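Local coordinates for major capsid protein (Human herpesvirus 1, PDB 1NO7), which forms the hexons and pentons of the herpesvirus capsid shell, represented here by its protease-resistant upper domain, at residues A139-D143 / H559-A565; M366-R372 / A565-T571. One frame throughout, in Å; residues are numbered along the deposited sequence.

Contact 1: residues A139-D143 / H559-A565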
loop_
_atom_site.group_PDB
_atom_site.type_symbol
_atom_site.label_atom_id
_atom_site.label_comp_id
_atom_site.label_asym_id
_atom_site.label_seq_id
_atom_site.Cartn_x
_atom_site.Cartn_y
_atom_site.Cartn_z
ATOM N N ALA A 139 -11.296 -1.559 22.045
ATOM C CA ALA A 139 -9.998 -1.842 21.441
ATOM C C ALA A 139 -9.348 -2.873 22.366
ATOM O O ALA A 139 -9.021 -4.008 21.952
ATOM C CB ALA A 139 -9.165 -0.554 21.401
ATOM N N ALA A 140 -9.211 -2.469 23.629
ATOM C CA ALA A 140 -8.635 -3.299 24.672
ATOM C C ALA A 140 -9.069 -4.756 24.507
ATOM O O ALA A 140 -8.305 -5.681 24.811
ATOM C CB ALA A 140 -9.063 -2.775 26.037
ATOM N N PHE A 141 -10.297 -4.963 24.032
ATOM C CA PHE A 141 -10.793 -6.320 23.836
ATOM C C PHE A 141 -10.078 -6.944 22.640
ATOM O O PHE A 141 -9.277 -7.880 22.806
ATOM C CB PHE A 141 -12.320 -6.323 23.619
ATOM C CG PHE A 141 -12.835 -7.551 22.914
ATOM C CD1 PHE A 141 -12.549 -8.821 23.402
ATOM C CD2 PHE A 141 -13.565 -7.436 21.732
ATOM C CE1 PHE A 141 -12.976 -9.965 22.716
ATOM C CE2 PHE A 141 -13.997 -8.569 21.038
ATOM C CZ PHE A 141 -13.701 -9.837 21.531
ATOM N N ARG A 142 -10.347 -6.409 21.444
ATOM C CA ARG A 142 -9.756 -6.943 20.219
ATOM C C ARG A 142 -8.271 -7.216 20.389
ATOM O O ARG A 142 -7.764 -8.209 19.868
ATOM C CB ARG A 142 -10.047 -6.025 19.015
ATOM C CG ARG A 142 -9.975 -4.527 19.296
ATOM C CD ARG A 142 -11.231 -3.770 18.788
ATOM N NE ARG A 142 -11.599 -4.066 17.394
ATOM C CZ ARG A 142 -12.435 -3.320 16.666
ATOM N NH1 ARG A 142 -12.986 -2.232 17.194
ATOM N NH2 ARG A 142 -12.729 -3.658 15.411
ATOM N N ASP A 143 -7.579 -6.361 21.136
ATOM C CA ASP A 143 -6.156 -6.583 21.387
ATOM C C ASP A 143 -6.054 -7.934 22.098
ATOM O O ASP A 143 -5.436 -8.882 21.594
ATOM C CB ASP A 143 -5.594 -5.480 22.283
ATOM C CG ASP A 143 -5.060 -4.302 21.486
ATOM O OD1 ASP A 143 -5.569 -4.073 20.368
ATOM O OD2 ASP A 143 -4.141 -3.602 21.976
ATOM N N HIS A 559 -8.609 1.808 15.752
ATOM C CA HIS A 559 -8.046 0.746 16.565
ATOM C C HIS A 559 -6.535 0.923 16.600
ATOM O O HIS A 559 -5.975 1.318 17.628
ATOM C CB HIS A 559 -8.400 -0.621 15.987
ATOM C CG HIS A 559 -7.703 -1.755 16.668
ATOM N ND1 HIS A 559 -7.896 -3.075 16.305
ATOM C CD2 HIS A 559 -6.797 -1.766 17.677
ATOM C CE1 HIS A 559 -7.135 -3.848 17.063
ATOM N NE2 HIS A 559 -6.459 -3.080 17.903
ATOM N N VAL A 560 -5.891 0.636 15.472
ATOM C CA VAL A 560 -4.437 0.752 15.335
ATOM C C VAL A 560 -3.897 1.975 16.065
ATOM O O VAL A 560 -3.122 1.856 17.025
ATOM C CB VAL A 560 -4.010 0.914 13.861
ATOM C CG1 VAL A 560 -2.522 1.031 13.812
ATOM C CG2 VAL A 560 -4.501 -0.251 13.015
ATOM N N ARG A 561 -4.318 3.145 15.585
ATOM C CA ARG A 561 -3.896 4.421 16.133
ATOM C C ARG A 561 -3.791 4.410 17.646
ATOM O O ARG A 561 -2.796 4.883 18.182
ATOM C CB ARG A 561 -4.826 5.539 15.648
ATOM C CG ARG A 561 -4.583 5.892 14.183
ATOM C CD ARG A 561 -5.731 6.654 13.520
ATOM N NE ARG A 561 -5.817 8.063 13.906
ATOM C CZ ARG A 561 -6.608 8.956 13.308
ATOM N NH1 ARG A 561 -7.383 8.591 12.292
ATOM N NH2 ARG A 561 -6.629 10.215 13.724
ATOM N N GLU A 562 -4.769 3.850 18.352
ATOM C CA GLU A 562 -4.661 3.853 19.807
ATOM C C GLU A 562 -4.266 2.533 20.459
ATOM O O GLU A 562 -3.885 2.524 21.630
ATOM C CB GLU A 562 -5.953 4.382 20.447
ATOM C CG GLU A 562 -7.184 3.508 20.296
ATOM C CD GLU A 562 -8.383 4.075 21.048
ATOM O OE1 GLU A 562 -8.827 5.195 20.712
ATOM O OE2 GLU A 562 -8.877 3.404 21.981
ATOM N N SER A 563 -4.333 1.425 19.719
ATOM C CA SER A 563 -3.979 0.122 20.296
ATOM C C SER A 563 -2.625 0.200 20.971
ATOM O O SER A 563 -1.774 0.996 20.568
ATOM C CB SER A 563 -3.927 -0.974 19.230
ATOM O OG SER A 563 -3.385 -2.165 19.791
ATOM N N ALA A 564 -2.416 -0.622 21.993
ATOM C CA ALA A 564 -1.132 -0.597 22.682
ATOM C C ALA A 564 -0.607 -1.996 22.914
ATOM O O ALA A 564 -0.316 -2.381 24.048
ATOM C CB ALA A 564 -1.253 0.141 24.007
ATOM N N ALA A 565 -0.475 -2.751 21.830
ATOM C CA ALA A 565 0.021 -4.114 21.919
ATOM C C ALA A 565 1.305 -4.317 21.119
ATOM O O ALA A 565 1.612 -3.550 20.205
ATOM C CB ALA A 565 -1.046 -5.075 21.428
#
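The carboxylate of Asp143 reaches from the first turns of helix 139-150 to the end of helix 554-562 and divides its two oxygens between a ring and a turn. OD1 accepts from His559 NE2 at 2.8 Å with an N-H...O angle of 146°; the ring nitrogen meets this oxygen nearly in line with its C-O bond, and the oxygen is tilted out of the imidazole plane. OD2 takes the hydroxyl of Ser563, OG to OD2 2.7 Å, on its syn lone pair, and a weak bond from the backbone N of Ala564, while Ala565 CB packs against the same oxygen at 3.5 Å. Two donors, with a weak third, therefore hold the carboxylate and probably limit its rotation. The two flat groups are not coplanar: carboxylate and imidazole are turned 42° against each other. The His-carboxylate hydrogen bond falls in the last turn of helix 554-562 and the OD2 bonds where the chain leaves it, before helix 567-577 begins; together they tie two helices far apart in sequence. The His559 side chain runs out with CG anti to its backbone N (chi1 172°), which carries the imidazole across to helix 139-150. Arg142 covers one face of that ring with its aliphatic part: as modelled, CG lies about 4.0 Å from the ring centroid of His559, offset toward the rim, in a CH-pi contact. Beyond CG the arginine bends at chi2 and chi3, and its chain runs counter to the histidine's. Its guanidinium hydrogen-bonds through NH2 to the carbonyl of Gly130. At the margin the packing is thinner; Ala139 CB comes within 4.0 Å of Glu562 OE2, at the end of a poorly ordered side chain whose other oxygen, OE1, bonds to Gln558.

Contact 2: residues M366-R372 / A565-T571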
loop_
_atom_site.group_PDB
_atom_site.type_symbol
_atom_site.label_atom_id
_atom_site.label_comp_id
_atom_site.label_asym_id
_atom_site.label_seq_id
_atom_site.Cartn_x
_atom_site.Cartn_y
_atom_site.Cartn_z
ATOM N N MET A 366 0.232 -6.096 8.520
ATOM C CA MET A 366 1.643 -5.892 8.821
ATOM C C MET A 366 2.033 -4.405 8.844
ATOM O O MET A 366 2.601 -3.924 9.835
ATOM C CB MET A 366 2.482 -6.652 7.791
ATOM C CG MET A 366 2.268 -8.168 7.805
ATOM S SD MET A 366 3.341 -9.048 9.044
ATOM C CE MET A 366 3.523 -7.777 10.348
ATOM N N VAL A 367 1.732 -3.684 7.765
ATOM C CA VAL A 367 2.056 -2.258 7.694
ATOM C C VAL A 367 1.477 -1.480 8.892
ATOM O O VAL A 367 2.223 -0.869 9.683
ATOM C CB VAL A 367 1.500 -1.614 6.403
ATOM C CG1 VAL A 367 1.726 -0.107 6.439
ATOM C CG2 VAL A 367 2.154 -2.228 5.186
ATOM N N PRO A 368 0.131 -1.494 9.040
ATOM C CA PRO A 368 -0.531 -0.788 10.139
ATOM C C PRO A 368 0.089 -1.250 11.440
ATOM O O PRO A 368 0.414 -0.437 12.303
ATOM C CB PRO A 368 -1.977 -1.240 10.026
ATOM C CG PRO A 368 -2.129 -1.616 8.552
ATOM C CD PRO A 368 -0.837 -2.328 8.296
ATOM N N ALA A 369 0.255 -2.562 11.566
ATOM C CA ALA A 369 0.853 -3.134 12.762
ATOM C C ALA A 369 2.108 -2.365 13.190
ATOM O O ALA A 369 2.210 -1.948 14.347
ATOM C CB ALA A 369 1.206 -4.597 12.519
ATOM N N PHE A 370 3.041 -2.165 12.251
ATOM C CA PHE A 370 4.305 -1.461 12.516
ATOM C C PHE A 370 4.264 0.065 12.444
ATOM O O PHE A 370 4.887 0.754 13.260
ATOM C CB PHE A 370 5.389 -1.927 11.537
ATOM C CG PHE A 370 5.841 -3.331 11.753
ATOM C CD1 PHE A 370 5.493 -4.329 10.858
ATOM C CD2 PHE A 370 6.603 -3.662 12.868
ATOM C CE1 PHE A 370 5.898 -5.642 11.074
ATOM C CE2 PHE A 370 7.013 -4.974 13.095
ATOM C CZ PHE A 370 6.658 -5.971 12.195
ATOM N N SER A 371 3.543 0.585 11.458
ATOM C CA SER A 371 3.475 2.025 11.242
ATOM C C SER A 371 2.492 2.741 12.134
ATOM O O SER A 371 2.569 3.971 12.274
ATOM C CB SER A 371 3.086 2.331 9.793
ATOM O OG SER A 371 1.718 2.006 9.566
ATOM N N ARG A 372 1.544 1.987 12.707
ATOM C CA ARG A 372 0.520 2.564 13.576
ATOM C C ARG A 372 -0.045 3.816 12.914
ATOM O O ARG A 372 -0.239 4.842 13.574
ATOM C CB ARG A 372 1.102 2.922 14.948
ATOM C CG ARG A 372 1.545 1.731 15.787
ATOM C CD ARG A 372 0.414 0.726 15.950
ATOM N NE ARG A 372 0.412 0.080 17.264
ATOM C CZ ARG A 372 1.390 -0.693 17.721
ATOM N NH1 ARG A 372 2.453 -0.922 16.967
ATOM N NH2 ARG A 372 1.304 -1.233 18.931
ATOM N N ALA A 565 -0.475 -2.751 21.830
ATOM C CA ALA A 565 0.021 -4.114 21.919
ATOM C C ALA A 565 1.305 -4.317 21.119
ATOM O O ALA A 565 1.612 -3.550 20.205
ATOM C CB ALA A 565 -1.046 -5.075 21.428
ATOM N N GLY A 566 2.052 -5.356 21.477
ATOM C CA GLY A 566 3.266 -5.655 20.748
ATOM C C GLY A 566 2.802 -5.938 19.338
ATOM O O GLY A 566 1.632 -6.278 19.138
ATOM N N GLU A 567 3.684 -5.796 18.355
ATOM C CA GLU A 567 3.276 -6.048 16.985
ATOM C C GLU A 567 2.686 -7.446 16.818
ATOM O O GLU A 567 1.582 -7.587 16.283
ATOM C CB GLU A 567 4.443 -5.840 16.022
ATOM C CG GLU A 567 4.637 -4.381 15.597
ATOM C CD GLU A 567 5.146 -3.480 16.729
ATOM O OE1 GLU A 567 5.318 -2.255 16.487
ATOM O OE2 GLU A 567 5.372 -3.996 17.851
ATOM N N ASN A 568 3.392 -8.473 17.292
ATOM C CA ASN A 568 2.884 -9.843 17.173
ATOM C C ASN A 568 1.410 -9.941 17.567
ATOM O O ASN A 568 0.588 -10.486 16.816
ATOM C CB ASN A 568 3.708 -10.797 18.035
ATOM C CG ASN A 568 5.010 -11.185 17.379
ATOM O OD1 ASN A 568 6.088 -10.955 17.933
ATOM N ND2 ASN A 568 4.922 -11.778 16.186
ATOM N N ALA A 569 1.080 -9.412 18.743
ATOM C CA ALA A 569 -0.297 -9.423 19.225
ATOM C C ALA A 569 -1.153 -8.629 18.234
ATOM O O ALA A 569 -1.965 -9.190 17.470
ATOM C CB ALA A 569 -0.360 -8.783 20.605
ATOM N N LEU A 570 -0.936 -7.315 18.242
ATOM C CA LEU A 570 -1.667 -6.398 17.371
ATOM C C LEU A 570 -1.828 -6.933 15.954
ATOM O O LEU A 570 -2.735 -6.523 15.223
ATOM C CB LEU A 570 -0.959 -5.043 17.333
ATOM C CG LEU A 570 -1.437 -4.088 16.247
ATOM C CD1 LEU A 570 -2.930 -3.894 16.346
ATOM C CD2 LEU A 570 -0.706 -2.755 16.408
ATOM N N THR A 571 -0.945 -7.849 15.568
ATOM C CA THR A 571 -1.009 -8.414 14.235
ATOM C C THR A 571 -2.216 -9.304 14.155
ATOM O O THR A 571 -3.168 -9.005 13.431
ATOM C CB THR A 571 0.204 -9.271 13.913
ATOM O OG1 THR A 571 1.368 -8.440 13.765
ATOM C CG2 THR A 571 -0.051 -10.031 12.636
#
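Leu570 CD2 sits over the centre of one face of the Arg372 guanidinium, while the polar partners lie round the edge of the same plane. At that edge Arg372 NH1 forms a weakly hydrogen-bonded salt bridge with Glu567 OE1 (3.2 Å), guanidinium and carboxylate planes 80° apart, and Arg372 NH2 donates a weak bond to the carbonyl O of Ala565 at 2.7 Å. The arginine gets there by bending at chi2 and chi3 from the first residue beyond helix 353-371, where phi is positive. Glu567 OE2 pairs with Arg165, so this carboxylate joins two arginines. Helices 366-371 and 567-571 cross at 138°, nearer antiparallel than parallel, their axes 9.2 Å apart at closest approach, and Gly566 is the N-cap of the second. Packing is tight about Glu567, which is buried with its CB directed at helix 366-371; its CG approaches the Phe370 ring obliquely, and helix 158-169 borders both residues. Toward Met366 the fit is looser, with Thr571 OG1 4.0 Å from Ala369 CB and only slightly farther from Met366 CE. Helix 234-256 covers that end, whereas Arg372 and Ala565, at the other end, are partly exposed.

Overall arrangement
Contact 1 lies nearer the surface, about 21 Å from the centre of the chain, and contact 2 is buried, about 15 Å from it; their own centres are about 10 Å apart. They share Ala565, in the linker between the consecutive helices 554-562 and 567-577, so that one helical pair meets helix 139-150 mainly through its first member and the linker, and helix 353-371 mainly through its second. Val560 and Leu570 pack the two contacts together, Val560 against Arg372 and Leu570 against His559 and Ser563. In contact 1 an aspartate gathers imidazole, hydroxyl and backbone N-H donors; in contact 2 an arginine gathers a carboxylate and a carbonyl, beside leucine, phenylalanine and methionine packing.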